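Exosome complex exonuclease RRP46 homolog (Oryza sativa Japonica Group, PDB 3HKM) probably serves as a component of the RNA-degrading exosome core, binds double-stranded DNA and single-stranded RNA, and shows hydrolytic DNase and phosphorolytic RNase activity in vitro. Local coordinates at residues 118-123 against 136-141; 62-67 against 83-88. One frame throughout, in Å; residues are numbered along the deposited sequence.

Contacts 1 and 2 meet where helices 77-91 and 115-130 pack together, a worked example of how two helices between two sheets can pass one hydrophobic core from sheet to sheet. Contact 2 sets helix segment 83-88 against the edge strand of the five-stranded mixed sheet; contact 1 sets helix segment 118-123 against a strand of the four-stranded antiparallel sheet. Their centres are about 12 Å apart, and the helices bridge the interval. Leu84 CD1 lies 3.9 Å from Ile120 CA, while Leu88 CD2 reaches Cys123 CB at 4.1 Å. Contact 1 is the more central, about 4 Å from the centre of the chain against about 10 Å for contact 2.

Contact 1 of 2, residues 118-123 against 136-141; sequences CAINAC and HLAVAI
Ile120 and Asn121, neighbours on helix 115-130, meet the strand that begins at Ala138 by two different means, one apolar and one polar. The methyl of Ala140 points at the helix and sits against the branched part of Ile120: Ala140 CB lies 3.6 Å from Ile120 CG2 and 3.7 Å from Ile120 CB. With CG1 beside the backbone N (chi1 -68°), CG2 therefore anti to it, and the longer branch extended, Ile120 also brings CD1 to 4.0 Å from Ala140 CB, so the small methyl is touched by both arms of the isoleucine. CG2 reaches on to Ala138 CB at 4.5 Å, a looser touch one strand repeat away.

Asn121 takes the backbone instead. Its CG is held beside its own N (chi1 -62°), which brings the amide to the backbone N and O of Ala140; Asn121 CG stands 3.7 Å from Ala140 N and 3.8 Å from Ala140 O, about equally near to both. The amide is probably turned over in the model, so the roles of its oxygen and nitrogen are doubtful. Ala138 O is buried at this interface without a partner in the model. Val139, with its side chain directed away from the helix, packs on Ser219 and Ile222 of helix 205-229.

Short alanines on the strand let the two backbones come close, the axes passing at 7.0 Å and running almost antiparallel at 162°. On another flank of the same helix, Cys118 and Ala122 rest on Trp33. A helix gripped in this way between the five-stranded mixed sheet and the four-stranded antiparallel sheet, with a long C-terminal helix beyond the latter, is characteristic of the RNase PH fold.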
# COMPACT_ATOMS: atom_id res chain seq x y z
N CYS A 118 -3.21 -2.34 -1.87
CA CYS A 118 -2.59 -2.41 -3.19
C CYS A 118 -1.76 -1.15 -3.46
O CYS A 118 -0.60 -1.23 -3.89
CB CYS A 118 -3.65 -2.59 -4.28
SG CYS A 118 -2.99 -2.68 -5.98
N ALA A 119 -2.36 0.02 -3.21
CA ALA A 119 -1.68 1.30 -3.42
C ALA A 119 -0.42 1.41 -2.57
O ALA A 119 0.59 1.95 -3.00
CB ALA A 119 -2.62 2.46 -3.14
N ILE A 120 -0.49 0.89 -1.35
CA ILE A 120 0.66 0.83 -0.45
C ILE A 120 1.83 0.02 -1.04
O ILE A 120 2.95 0.50 -1.14
CB ILE A 120 0.23 0.27 0.93
CG1 ILE A 120 -0.70 1.29 1.63
CG2 ILE A 120 1.45 -0.04 1.80
CD1 ILE A 120 -1.08 0.92 3.04
N ASN A 121 1.55 -1.23 -1.41
CA ASN A 121 2.56 -2.10 -2.03
C ASN A 121 3.15 -1.49 -3.30
O ASN A 121 4.36 -1.54 -3.53
CB ASN A 121 1.93 -3.45 -2.37
CG ASN A 121 1.44 -4.18 -1.14
OD1 ASN A 121 0.39 -4.81 -1.17
ND2 ASN A 121 2.20 -4.10 -0.06
N ALA A 122 2.27 -0.95 -4.14
CA ALA A 122 2.66 -0.27 -5.36
C ALA A 122 3.69 0.83 -5.08
O ALA A 122 4.67 0.98 -5.80
CB ALA A 122 1.44 0.34 -6.02
N CYS A 123 3.44 1.59 -4.02
CA CYS A 123 4.24 2.75 -3.68
C CYS A 123 5.56 2.34 -3.07
O CYS A 123 6.56 3.02 -3.26
CB CYS A 123 3.48 3.67 -2.73
SG CYS A 123 2.31 4.74 -3.58
N HIS A 136 12.80 0.01 5.75
CA HIS A 136 12.39 -1.37 5.52
C HIS A 136 11.29 -1.35 4.47
O HIS A 136 10.72 -0.29 4.18
CB HIS A 136 11.85 -1.98 6.81
CG HIS A 136 10.96 -1.06 7.58
ND1 HIS A 136 9.70 -0.71 7.15
CD2 HIS A 136 11.17 -0.38 8.74
CE1 HIS A 136 9.16 0.13 8.01
NE2 HIS A 136 10.02 0.34 8.99
N LEU A 137 10.99 -2.51 3.91
CA LEU A 137 9.86 -2.67 3.00
C LEU A 137 8.53 -2.52 3.74
O LEU A 137 8.42 -2.88 4.91
CB LEU A 137 9.90 -4.05 2.35
CG LEU A 137 10.58 -4.26 0.99
CD1 LEU A 137 11.95 -3.61 0.93
CD2 LEU A 137 10.65 -5.74 0.68
N ALA A 138 7.52 -2.00 3.04
CA ALA A 138 6.15 -2.04 3.54
C ALA A 138 5.34 -3.02 2.69
O ALA A 138 5.24 -2.87 1.47
CB ALA A 138 5.53 -0.66 3.51
N VAL A 139 4.77 -4.03 3.34
CA VAL A 139 3.93 -5.00 2.66
C VAL A 139 2.53 -4.99 3.30
O VAL A 139 2.37 -5.36 4.46
CB VAL A 139 4.57 -6.43 2.68
CG1 VAL A 139 3.54 -7.50 2.40
CG2 VAL A 139 5.70 -6.51 1.68
N ALA A 140 1.54 -4.54 2.54
CA ALA A 140 0.19 -4.36 3.07
C ALA A 140 -0.76 -5.44 2.59
O ALA A 140 -0.64 -5.92 1.47
CB ALA A 140 -0.35 -2.98 2.70
N ILE A 141 -1.71 -5.83 3.43
CA ILE A 141 -2.69 -6.85 3.07
C ILE A 141 -4.07 -6.52 3.64
O ILE A 141 -4.21 -6.25 4.83
CB ILE A 141 -2.28 -8.25 3.58
CG1 ILE A 141 -0.92 -8.67 3.00
CG2 ILE A 141 -3.35 -9.27 3.25
CD1 ILE A 141 -0.42 -9.99 3.52

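Contact 2 of 2, residues 62-67 against 83-88; sequences IEVVWK and TLKRTL
In the beta-alpha-beta unit of strand 61-67, helix 77-91 and strand 100-110, the helix packs on the first strand where Val64 and Trp66 meet Leu84. Strand and helix run nearly antiparallel (154°), and the alternate residues Ile62, Val64 and Trp66 face the helix. Leu84 CD2 does much of the work: it touches Trp66 CD1 at 3.6 Å, coming in at the edge of the indole near the ring plane, and Val64 CG1 at 3.9 Å. Val64 CG1, anti to the backbone N (chi1 -165°), meets Leu84, while CG2 packs between Lys85 CG, at 3.8 Å, and Leu88 CD1, at 4.1 Å. Farther along, the side chains of Ile62 and Leu88 cross at about a right angle, with Ile62 CG2 4.1 Å from Leu88 CB.

Lys85 lies over the outer edge of this border strand. Its chain is extended until a bend at chi4 lays NZ 3.1 Å from Val64 N; as two donors, they form no bond. Glu63 OE1, 5.4 Å from Lys85 NZ, is too distant for a salt bridge but may still favour the ammonium electrostatically. Helix side chains bind the strand edge nearby, Gln89 at Ile62 O and Glu81 at Trp66 N. Between the two segments themselves, cohesion rests on four apolar pairs without any hydrogen bond, and lysine probably contributes mainly through its methylenes.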
# COMPACT_ATOMS: atom_id res chain seq x y z
N ILE A 62 8.45 13.75 2.35
CA ILE A 62 7.74 12.84 1.47
C ILE A 62 6.31 13.37 1.35
O ILE A 62 5.67 13.62 2.36
CB ILE A 62 7.74 11.37 2.00
CG1 ILE A 62 9.08 10.68 1.67
CG2 ILE A 62 6.63 10.56 1.36
CD1 ILE A 62 10.24 11.11 2.53
N GLU A 63 5.85 13.57 0.12
CA GLU A 63 4.51 14.10 -0.12
C GLU A 63 3.73 13.18 -1.06
O GLU A 63 4.33 12.52 -1.90
CB GLU A 63 4.60 15.52 -0.70
CG GLU A 63 5.52 16.42 0.11
CD GLU A 63 5.28 17.90 -0.15
OE1 GLU A 63 4.80 18.23 -1.25
OE2 GLU A 63 5.60 18.71 0.75
N VAL A 64 2.40 13.15 -0.92
CA VAL A 64 1.59 12.21 -1.68
C VAL A 64 0.25 12.79 -2.16
O VAL A 64 -0.46 13.45 -1.41
CB VAL A 64 1.31 10.92 -0.87
CG1 VAL A 64 0.79 9.81 -1.78
CG2 VAL A 64 2.57 10.47 -0.13
N VAL A 65 -0.07 12.55 -3.42
CA VAL A 65 -1.37 12.92 -3.95
C VAL A 65 -2.05 11.68 -4.52
O VAL A 65 -1.50 10.99 -5.37
CB VAL A 65 -1.30 14.09 -4.98
CG1 VAL A 65 0.12 14.34 -5.44
CG2 VAL A 65 -2.24 13.85 -6.17
N TRP A 66 -3.24 11.41 -3.99
CA TRP A 66 -4.03 10.25 -4.37
C TRP A 66 -5.01 10.70 -5.44
O TRP A 66 -5.78 11.63 -5.23
CB TRP A 66 -4.80 9.75 -3.15
CG TRP A 66 -4.89 8.25 -3.03
CD1 TRP A 66 -4.04 7.42 -2.35
CD2 TRP A 66 -5.91 7.41 -3.58
NE1 TRP A 66 -4.46 6.12 -2.46
CE2 TRP A 66 -5.61 6.09 -3.21
CE3 TRP A 66 -7.05 7.66 -4.35
CZ2 TRP A 66 -6.40 5.01 -3.58
CZ3 TRP A 66 -7.83 6.59 -4.73
CH2 TRP A 66 -7.50 5.28 -4.34
N LYS A 67 -4.98 10.04 -6.59
CA LYS A 67 -5.80 10.44 -7.73
C LYS A 67 -6.78 9.33 -8.11
O LYS A 67 -6.37 8.21 -8.40
CB LYS A 67 -4.92 10.83 -8.93
CG LYS A 67 -3.71 11.68 -8.55
CD LYS A 67 -3.42 12.79 -9.55
CE LYS A 67 -2.62 12.31 -10.74
NZ LYS A 67 -2.11 13.48 -11.55
N THR A 83 -3.65 7.93 4.92
CA THR A 83 -3.02 6.74 5.47
C THR A 83 -1.72 6.44 4.73
O THR A 83 -0.69 6.19 5.35
CB THR A 83 -3.96 5.51 5.40
OG1 THR A 83 -5.23 5.85 5.97
CG2 THR A 83 -3.36 4.35 6.18
N LEU A 84 -1.79 6.49 3.40
CA LEU A 84 -0.63 6.28 2.52
C LEU A 84 0.54 7.21 2.87
O LEU A 84 1.68 6.77 2.95
CB LEU A 84 -1.06 6.45 1.06
CG LEU A 84 -0.08 6.11 -0.07
CD1 LEU A 84 0.49 4.70 0.07
CD2 LEU A 84 -0.78 6.27 -1.41
N LYS A 85 0.24 8.49 3.09
CA LYS A 85 1.27 9.47 3.46
C LYS A 85 1.89 9.14 4.83
O LYS A 85 3.10 9.23 5.01
CB LYS A 85 0.69 10.90 3.45
CG LYS A 85 1.69 12.05 3.17
CD LYS A 85 1.02 13.43 3.34
CE LYS A 85 1.81 14.60 2.72
NZ LYS A 85 1.36 15.03 1.35
N ARG A 86 1.06 8.74 5.79
CA ARG A 86 1.53 8.29 7.10
C ARG A 86 2.46 7.11 6.97
O ARG A 86 3.51 7.06 7.61
CB ARG A 86 0.35 7.85 7.97
CG ARG A 86 -0.28 8.90 8.87
CD ARG A 86 -1.74 8.53 9.20
NE ARG A 86 -1.89 7.32 10.02
CZ ARG A 86 -1.90 6.07 9.56
NH1 ARG A 86 -1.75 5.81 8.26
NH2 ARG A 86 -2.06 5.05 10.39
N THR A 87 2.05 6.15 6.15
CA THR A 87 2.77 4.89 5.97
C THR A 87 4.11 5.09 5.27
O THR A 87 5.12 4.51 5.67
CB THR A 87 1.94 3.90 5.11
OG1 THR A 87 0.63 3.76 5.67
CG2 THR A 87 2.63 2.55 5.07
N LEU A 88 4.11 5.92 4.23
CA LEU A 88 5.32 6.15 3.46
C LEU A 88 6.34 6.96 4.24
O LEU A 88 7.50 6.59 4.31
CB LEU A 88 5.00 6.85 2.14
CG LEU A 88 4.28 6.03 1.08
CD1 LEU A 88 4.37 6.76 -0.22
CD2 LEU A 88 4.89 4.64 0.96